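Local coordinates for protein Polyphosphate:AMP phosphotransferase (Pseudomonas aeruginosa PAO1, PDB 3CZP) that transfers phosphate from inorganic polyphosphate to AMP to make ADP, uses magnesium as cofactor, and also converts GMP to GDP less efficiently, at residues K408-I413 and W467-A472; R370-R375 and D451-M456; E391-E396 and D458-E463. All coordinates share one frame; numbering follows the deposited sequence. Where two conformers were deposited one is given.

Contact 1: K408-I413 and W467-A472; sequences KFWLAI and WTLVEA
The ammonium group of Lys-408, whose chain runs across one face of the Trp-467 indole, is gripped beyond this pair by Glu-396 OE1, Thr-460 O and Tyr-368 OH. Lys-408 CB makes a CH-pi contact 3.8 Å from the centroid of the six-membered ring of Trp-467, only 14° from the normal, and a bend at chi3 (-72°) carries CE over to the pyrrole side, 3.8 Å from Trp-467 NE1. That N-H itself turns to Thr-460 OG1. Next to this polar cluster the two strands pair in parallel. Trp-410 uses both of its backbone groups, its N bonding to Thr-468 O and its O to Val-470 N at 2.8 Å; Ala-412 does likewise, its N meeting Val-470 O at 2.8 Å almost straight (173°) and its O taking Ala-472 N. Phe-409 CD1 packs against Val-470 CG2 (3.6 Å), and Leu-411 lies alongside the same valine. Strand 300-307 flanks 404-412 on its other side, whereas 467-471 ends the sheet within this chain. Helix 475-496 covers the face of Phe-409 and Val-470, and helix 446-460 that of Trp-410 and Trp-467, as in P-loop kinase folds of strand order 2-3-1-4-5.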
# COMPACT_ATOMS: atom_id res chain seq x y z
N LYS A 408 0.35 -14.04 -21.92
CA LYS A 408 1.72 -14.31 -21.47
C LYS A 408 2.68 -14.54 -22.66
O LYS A 408 2.45 -15.42 -23.48
CB LYS A 408 1.73 -15.58 -20.59
CG LYS A 408 1.00 -15.46 -19.26
CD LYS A 408 1.19 -16.72 -18.43
CE LYS A 408 0.43 -17.93 -18.94
NZ LYS A 408 0.38 -19.13 -17.96
N PHE A 409 3.76 -13.77 -22.73
CA PHE A 409 4.69 -13.82 -23.85
C PHE A 409 6.08 -14.28 -23.41
O PHE A 409 6.66 -13.73 -22.48
CB PHE A 409 4.80 -12.42 -24.51
CG PHE A 409 3.49 -11.89 -25.12
CD1 PHE A 409 2.96 -12.43 -26.29
CD2 PHE A 409 2.79 -10.88 -24.50
CE1 PHE A 409 1.80 -11.98 -26.81
CE2 PHE A 409 1.62 -10.41 -25.05
CZ PHE A 409 1.13 -10.95 -26.20
N TRP A 410 6.64 -15.25 -24.12
CA TRP A 410 8.03 -15.57 -24.03
C TRP A 410 8.62 -15.17 -25.34
O TRP A 410 8.33 -15.78 -26.36
CB TRP A 410 8.28 -17.07 -23.80
CG TRP A 410 9.73 -17.34 -23.85
CD1 TRP A 410 10.46 -17.81 -24.94
CD2 TRP A 410 10.69 -17.03 -22.83
NE1 TRP A 410 11.82 -17.83 -24.61
CE2 TRP A 410 11.98 -17.37 -23.34
CE3 TRP A 410 10.59 -16.49 -21.54
CZ2 TRP A 410 13.15 -17.20 -22.60
CZ3 TRP A 410 11.78 -16.32 -20.80
CH2 TRP A 410 13.02 -16.67 -21.32
N LEU A 411 9.43 -14.12 -25.32
CA LEU A 411 10.11 -13.67 -26.53
C LEU A 411 11.40 -14.46 -26.69
O LEU A 411 12.33 -14.35 -25.88
CB LEU A 411 10.38 -12.16 -26.52
CG LEU A 411 9.27 -11.28 -27.11
CD1 LEU A 411 7.95 -11.46 -26.40
CD2 LEU A 411 9.74 -9.78 -27.06
N ALA A 412 11.45 -15.24 -27.76
CA ALA A 412 12.56 -16.16 -28.00
C ALA A 412 13.49 -15.60 -29.08
O ALA A 412 13.04 -15.18 -30.14
CB ALA A 412 12.02 -17.54 -28.38
N ILE A 413 14.80 -15.58 -28.79
CA ILE A 413 15.81 -15.26 -29.79
C ILE A 413 16.90 -16.33 -29.68
O ILE A 413 16.96 -17.04 -28.66
CB ILE A 413 16.45 -13.83 -29.65
CG1 ILE A 413 17.23 -13.66 -28.36
CG2 ILE A 413 15.43 -12.68 -29.85
CD1 ILE A 413 17.74 -12.17 -28.13
N TRP A 467 0.61 -19.94 -22.67
CA TRP A 467 1.81 -19.24 -23.07
C TRP A 467 1.89 -19.02 -24.59
O TRP A 467 1.63 -19.94 -25.34
CB TRP A 467 3.03 -20.04 -22.65
CG TRP A 467 3.44 -19.71 -21.28
CD1 TRP A 467 3.17 -20.43 -20.18
CD2 TRP A 467 4.20 -18.58 -20.86
NE1 TRP A 467 3.71 -19.84 -19.10
CE2 TRP A 467 4.35 -18.68 -19.47
CE3 TRP A 467 4.79 -17.48 -21.54
CZ2 TRP A 467 5.03 -17.73 -18.70
CZ3 TRP A 467 5.46 -16.53 -20.79
CH2 TRP A 467 5.61 -16.66 -19.38
N THR A 468 2.32 -17.83 -25.02
CA THR A 468 2.58 -17.52 -26.43
C THR A 468 4.05 -17.35 -26.58
O THR A 468 4.63 -16.49 -25.96
CB THR A 468 1.92 -16.19 -26.87
OG1 THR A 468 0.55 -16.23 -26.50
CG2 THR A 468 2.07 -15.94 -28.44
N LEU A 469 4.64 -18.23 -27.38
CA LEU A 469 6.03 -18.14 -27.70
C LEU A 469 6.17 -17.20 -28.92
O LEU A 469 5.62 -17.47 -29.99
CB LEU A 469 6.61 -19.56 -27.96
CG LEU A 469 6.32 -20.63 -26.89
CD1 LEU A 469 6.67 -22.04 -27.37
CD2 LEU A 469 6.97 -20.32 -25.51
N VAL A 470 6.89 -16.10 -28.73
CA VAL A 470 7.08 -15.12 -29.78
C VAL A 470 8.46 -15.32 -30.42
O VAL A 470 9.47 -15.28 -29.74
CB VAL A 470 6.90 -13.68 -29.24
CG1 VAL A 470 7.02 -12.65 -30.39
CG2 VAL A 470 5.55 -13.54 -28.50
N GLU A 471 8.49 -15.62 -31.70
CA GLU A 471 9.75 -15.76 -32.48
C GLU A 471 10.26 -14.34 -32.65
O GLU A 471 9.68 -13.55 -33.39
CB GLU A 471 9.48 -16.39 -33.84
CG GLU A 471 8.93 -17.82 -33.84
CD GLU A 471 7.42 -17.91 -33.59
OE1 GLU A 471 6.76 -16.90 -33.27
OE2 GLU A 471 6.91 -19.03 -33.69
N ALA A 472 11.32 -13.98 -31.93
CA ALA A 472 11.65 -12.57 -31.70
C ALA A 472 12.94 -12.08 -32.34
O ALA A 472 13.30 -10.91 -32.21
CB ALA A 472 11.65 -12.29 -30.18
O HOH W 1 -0.94 -15.91 -24.23

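Contact 2: R370-R375 and D451-M456; sequences RVLVER and DAVGDM
Val-371 meets helix 446-460 through both its backbone and its side chain: a water lies between Val-371 O (2.7 Å) and Ala-452 O, the second approach being unusually short and therefore doubtful, while CG2 faces the selenium of the selenomethionine Met-456. Next comes Leu-372, which sends CD2 between two residues of the other helix, 3.7 Å from Val-453 CG2 and 3.8 Å from Met-456 SE; the leucine and Met-456 side chains cross at about a right angle. Three residues on, Arg-375 sets out with CG opposite its backbone N (chi1 165°) and stays extended to NE, which brings the guanidinium face over Ala-452. Its end then bonds Asp-455 OD2 with two nitrogens, NH1 at 2.9 Å and NH2 at 3.1 Å, the oxygen lying at the guanidinium edge, close to its plane. NH1 uses the anti lone pair of OD2, and the two flat groups are turned 41° from one another. The antiparallel helices thus divide their interface into an apolar part, backed by Trp-410, and a charged part. There one carboxylate oxygen takes both arginine donors while Asn-258 holds OD1, an arrangement likely to favour the ionised aspartate and to restrict its rotation.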
# COMPACT_ATOMS: atom_id res chain seq x y z
N ARG A 370 10.41 -16.66 -10.34
CA ARG A 370 10.65 -17.76 -9.42
C ARG A 370 11.10 -19.05 -10.11
O ARG A 370 12.04 -19.74 -9.63
CB ARG A 370 9.44 -18.05 -8.51
CG ARG A 370 9.71 -19.25 -7.62
CD ARG A 370 9.07 -19.19 -6.27
NE ARG A 370 9.79 -18.26 -5.39
CZ ARG A 370 9.44 -18.07 -4.13
NH1 ARG A 370 8.39 -18.71 -3.60
NH2 ARG A 370 10.10 -17.19 -3.40
N VAL A 371 10.46 -19.37 -11.25
CA VAL A 371 10.77 -20.60 -12.01
C VAL A 371 11.73 -20.35 -13.18
O VAL A 371 12.02 -21.26 -13.95
CB VAL A 371 9.50 -21.29 -12.52
CG1 VAL A 371 8.59 -21.59 -11.32
CG2 VAL A 371 8.84 -20.43 -13.62
N LEU A 372 12.23 -19.12 -13.28
CA LEU A 372 13.26 -18.78 -14.25
C LEU A 372 14.50 -18.35 -13.50
O LEU A 372 15.22 -19.21 -12.99
CB LEU A 372 12.73 -17.71 -15.22
CG LEU A 372 11.57 -18.13 -16.16
CD1 LEU A 372 11.08 -16.85 -16.88
CD2 LEU A 372 11.94 -19.27 -17.18
N VAL A 373 14.77 -17.06 -13.37
CA VAL A 373 16.01 -16.62 -12.67
C VAL A 373 16.28 -17.14 -11.24
O VAL A 373 17.41 -17.41 -10.89
CB VAL A 373 16.16 -15.06 -12.71
CG1 VAL A 373 14.97 -14.35 -12.01
CG2 VAL A 373 17.52 -14.64 -12.14
N GLU A 374 15.25 -17.28 -10.39
CA GLU A 374 15.47 -17.80 -9.05
C GLU A 374 15.92 -19.26 -9.07
O GLU A 374 16.79 -19.63 -8.30
CB GLU A 374 14.21 -17.67 -8.18
CG GLU A 374 13.79 -16.23 -7.94
CD GLU A 374 12.66 -16.06 -6.89
OE1 GLU A 374 12.22 -17.02 -6.23
OE2 GLU A 374 12.23 -14.92 -6.72
N ARG A 375 15.27 -20.07 -9.90
CA ARG A 375 15.60 -21.48 -10.07
C ARG A 375 17.06 -21.62 -10.47
O ARG A 375 17.85 -22.33 -9.83
CB ARG A 375 14.70 -22.09 -11.16
CG ARG A 375 15.18 -23.44 -11.69
CD ARG A 375 14.11 -24.11 -12.61
NE ARG A 375 14.71 -25.13 -13.52
CZ ARG A 375 14.00 -26.05 -14.19
NH1 ARG A 375 12.69 -26.15 -14.05
NH2 ARG A 375 14.62 -26.92 -14.98
N ASP A 451 15.85 -25.28 -20.60
CA ASP A 451 15.22 -26.32 -19.77
C ASP A 451 14.12 -25.73 -18.91
O ASP A 451 13.05 -26.30 -18.80
CB ASP A 451 16.22 -27.03 -18.87
CG ASP A 451 17.09 -27.98 -19.61
OD1 ASP A 451 16.73 -28.43 -20.73
OD2 ASP A 451 18.17 -28.26 -19.06
N ALA A 452 14.39 -24.57 -18.32
CA ALA A 452 13.44 -23.89 -17.45
C ALA A 452 12.21 -23.28 -18.14
O ALA A 452 11.07 -23.32 -17.62
CB ALA A 452 14.21 -22.81 -16.63
N VAL A 453 12.43 -22.69 -19.31
CA VAL A 453 11.31 -22.16 -20.13
C VAL A 453 10.44 -23.32 -20.61
O VAL A 453 9.22 -23.25 -20.53
CB VAL A 453 11.82 -21.29 -21.33
CG1 VAL A 453 10.68 -20.85 -22.26
CG2 VAL A 453 12.54 -20.09 -20.75
N GLY A 454 11.07 -24.41 -21.02
CA GLY A 454 10.35 -25.62 -21.37
C GLY A 454 9.44 -26.15 -20.29
O GLY A 454 8.29 -26.49 -20.55
N ASP A 455 9.95 -26.25 -19.07
CA ASP A 455 9.16 -26.71 -17.94
C ASP A 455 8.05 -25.78 -17.60
O ASP A 455 6.94 -26.23 -17.30
CB ASP A 455 10.03 -26.89 -16.70
CG ASP A 455 11.00 -28.00 -16.85
OD1 ASP A 455 10.82 -28.84 -17.76
OD2 ASP A 455 11.94 -28.06 -16.04
N MSE A 456 8.36 -24.49 -17.62
CA MSE A 456 7.38 -23.46 -17.36
C MSE A 456 6.19 -23.59 -18.29
O MSE A 456 5.07 -23.68 -17.86
CB MSE A 456 8.03 -22.07 -17.54
CG MSE A 456 7.07 -20.89 -17.52
SE MSE A 456 8.14 -19.26 -17.64
CE MSE A 456 8.32 -19.24 -19.55
O HOH W 2 10.60 -23.22 -15.16

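Contact 3: E391-E396 and D458-E463; sequences EINDFE and DRTSTE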
# COMPACT_ATOMS: atom_id res chain seq x y z
N GLU A 391 0.93 -23.08 -7.72
CA GLU A 391 0.64 -21.74 -7.18
C GLU A 391 0.34 -20.67 -8.25
O GLU A 391 -0.61 -19.90 -8.14
CB GLU A 391 1.82 -21.30 -6.30
CG GLU A 391 1.85 -22.07 -5.02
CD GLU A 391 3.06 -21.85 -4.16
OE1 GLU A 391 4.03 -21.16 -4.57
OE2 GLU A 391 2.98 -22.36 -3.02
N ILE A 392 1.17 -20.64 -9.29
CA ILE A 392 0.99 -19.66 -10.37
C ILE A 392 -0.33 -19.90 -11.10
O ILE A 392 -1.07 -18.96 -11.39
CB ILE A 392 2.14 -19.72 -11.38
CG1 ILE A 392 3.40 -19.06 -10.80
CG2 ILE A 392 1.74 -19.06 -12.69
CD1 ILE A 392 4.65 -19.33 -11.60
N ASN A 393 -0.61 -21.17 -11.38
CA ASN A 393 -1.82 -21.57 -12.06
C ASN A 393 -3.04 -21.25 -11.25
O ASN A 393 -4.06 -20.75 -11.82
CB ASN A 393 -1.77 -23.08 -12.40
CG ASN A 393 -0.84 -23.39 -13.54
OD1 ASN A 393 -0.53 -22.54 -14.39
ND2 ASN A 393 -0.39 -24.65 -13.58
N ASP A 394 -2.94 -21.45 -9.92
CA ASP A 394 -4.08 -21.12 -9.05
C ASP A 394 -4.31 -19.59 -9.07
O ASP A 394 -5.43 -19.13 -9.18
CB ASP A 394 -3.92 -21.60 -7.59
CG ASP A 394 -3.82 -23.15 -7.43
OD1 ASP A 394 -4.24 -23.96 -8.33
OD2 ASP A 394 -3.30 -23.56 -6.36
N PHE A 395 -3.23 -18.83 -8.96
CA PHE A 395 -3.25 -17.36 -9.11
C PHE A 395 -3.92 -16.89 -10.39
O PHE A 395 -4.85 -16.09 -10.38
CB PHE A 395 -1.78 -16.89 -9.05
CG PHE A 395 -1.56 -15.40 -9.23
CD1 PHE A 395 -2.39 -14.47 -8.65
CD2 PHE A 395 -0.50 -14.95 -9.99
CE1 PHE A 395 -2.14 -13.07 -8.78
CE2 PHE A 395 -0.28 -13.55 -10.14
CZ PHE A 395 -1.08 -12.63 -9.52
N GLU A 396 -3.47 -17.43 -11.51
CA GLU A 396 -3.98 -17.06 -12.82
C GLU A 396 -5.42 -17.44 -13.01
O GLU A 396 -6.16 -16.74 -13.70
CB GLU A 396 -3.10 -17.63 -13.94
CG GLU A 396 -1.77 -16.88 -13.97
CD GLU A 396 -0.78 -17.40 -15.00
OE1 GLU A 396 -1.13 -18.32 -15.77
OE2 GLU A 396 0.35 -16.88 -14.98
N ASP A 458 5.32 -26.20 -20.31
CA ASP A 458 4.63 -27.44 -20.00
C ASP A 458 3.69 -27.38 -18.79
O ASP A 458 2.57 -27.89 -18.83
CB ASP A 458 5.64 -28.53 -19.73
CG ASP A 458 4.99 -29.84 -19.36
OD1 ASP A 458 4.30 -30.41 -20.24
OD2 ASP A 458 5.17 -30.29 -18.21
N ARG A 459 4.15 -26.77 -17.68
CA ARG A 459 3.42 -26.87 -16.43
C ARG A 459 2.40 -25.73 -16.23
O ARG A 459 1.48 -25.84 -15.42
CB ARG A 459 4.41 -26.91 -15.25
CG ARG A 459 5.65 -27.80 -15.46
CD ARG A 459 5.72 -29.04 -14.60
NE ARG A 459 7.05 -29.13 -13.97
CZ ARG A 459 8.12 -29.73 -14.47
NH1 ARG A 459 8.08 -30.37 -15.64
NH2 ARG A 459 9.26 -29.69 -13.78
N THR A 460 2.56 -24.61 -16.95
CA THR A 460 1.70 -23.42 -16.72
C THR A 460 1.08 -22.87 -18.01
O THR A 460 0.45 -21.83 -17.99
CB THR A 460 2.46 -22.23 -15.99
OG1 THR A 460 3.55 -21.77 -16.81
CG2 THR A 460 3.04 -22.64 -14.60
N SER A 461 1.25 -23.54 -19.13
CA SER A 461 0.48 -23.13 -20.32
C SER A 461 -0.84 -23.85 -20.30
O SER A 461 -0.91 -24.99 -20.71
CB SER A 461 1.21 -23.43 -21.61
OG SER A 461 0.51 -22.78 -22.65
N THR A 462 -1.86 -23.21 -19.73
CA THR A 462 -3.11 -23.85 -19.40
C THR A 462 -4.16 -23.39 -20.40
O THR A 462 -3.91 -22.45 -21.12
CB THR A 462 -3.57 -23.49 -17.96
OG1 THR A 462 -3.70 -22.07 -17.82
CG2 THR A 462 -2.60 -23.99 -16.92
N GLU A 463 -5.32 -24.04 -20.42
CA GLU A 463 -6.47 -23.58 -21.19
C GLU A 463 -6.90 -22.16 -20.81
O GLU A 463 -7.25 -21.37 -21.66
CB GLU A 463 -7.62 -24.58 -21.00
CG GLU A 463 -8.99 -24.17 -21.59
CD GLU A 463 -9.33 -24.86 -22.91
OE1 GLU A 463 -8.42 -25.08 -23.76
OE2 GLU A 463 -10.53 -25.17 -23.10
O HOH W 3 -2.14 -20.81 -15.77
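Asn-393 reaches from helix 382-402 to the last turn of helix 446-460, and almost the whole contact hangs on its amide. CB points toward residues 458-463, and CG lies anti to the carbonyl carbon (chi1 -73°), a setting that places the amide beside Arg-459 O and Thr-460, where the second helix gives way to loop. CG lies 3.9 Å from Thr-462 CG2, the two side chains sliding past each other in opposite directions. At the tip the amide divides its work. ND2 donates to Arg-459 O at 2.9 Å, with a nearly straight N-H (165°); the acceptor lies in the amide plane and the donor in the carbonyl plane. Carbonyls in the final turn of a helix run short of main-chain donors, and the asparagine supplies one from its side chain. OD1 lies against CA and CB of Thr-460, 3.3 Å from Thr-460 CA, and also touches Thr-462 CG2 at 3.6 Å.

A water completes the joint. It donates to Asn-393 OD1 at 2.7 Å and to Glu-396 OE1 at 2.7 Å, and accepts from Thr-462 OG1 at 2.9 Å, so three side chains from the two segments share it and the asparagine amide is fixed through both of its ends. Glu-396 OE2 is held by Tyr-368 OH and Trp-367 NE1, and Thr-462 OG1 also bonds Ala-465 N, so two of the water's partners are themselves positioned by the loops nearby. Apolar packing is slight, Ile-392 CG2 lying 4.3 Å from Thr-460 CG2. In the fold, the long helix 382-402 has the C-terminal end of helix 446-460 against it here, while its Asp-394 forms a salt bridge to Arg-137 of helix 125-144.

Overall arrangement
All three contacts belong to the second PPK2 domain, probably the catalytic one, since the first appears inactive. Helix 446-460 is common to contacts 2 and 3, whose centres lie about 13 Å apart, and it leads into strand 467-471 of contact 1. Contacts 1 and 2, with centres about 14 Å apart, merge in one apolar layer: Trp-410 CZ2 lies 3.5 Å from Val-453 CG2, and Trp-467 CZ2 3.6 Å from Met-456 SE. Contacts 1 and 3 are joined by polar bonds instead, Lys-408 NZ lying 2.8 Å from Glu-396 OE1, with Trp-467 N probably bonded to Ser-461 OG (2.8 Å). A glycerol, probably from the crystallisation liquor, sits about 6 Å from the Leu-411 side chain.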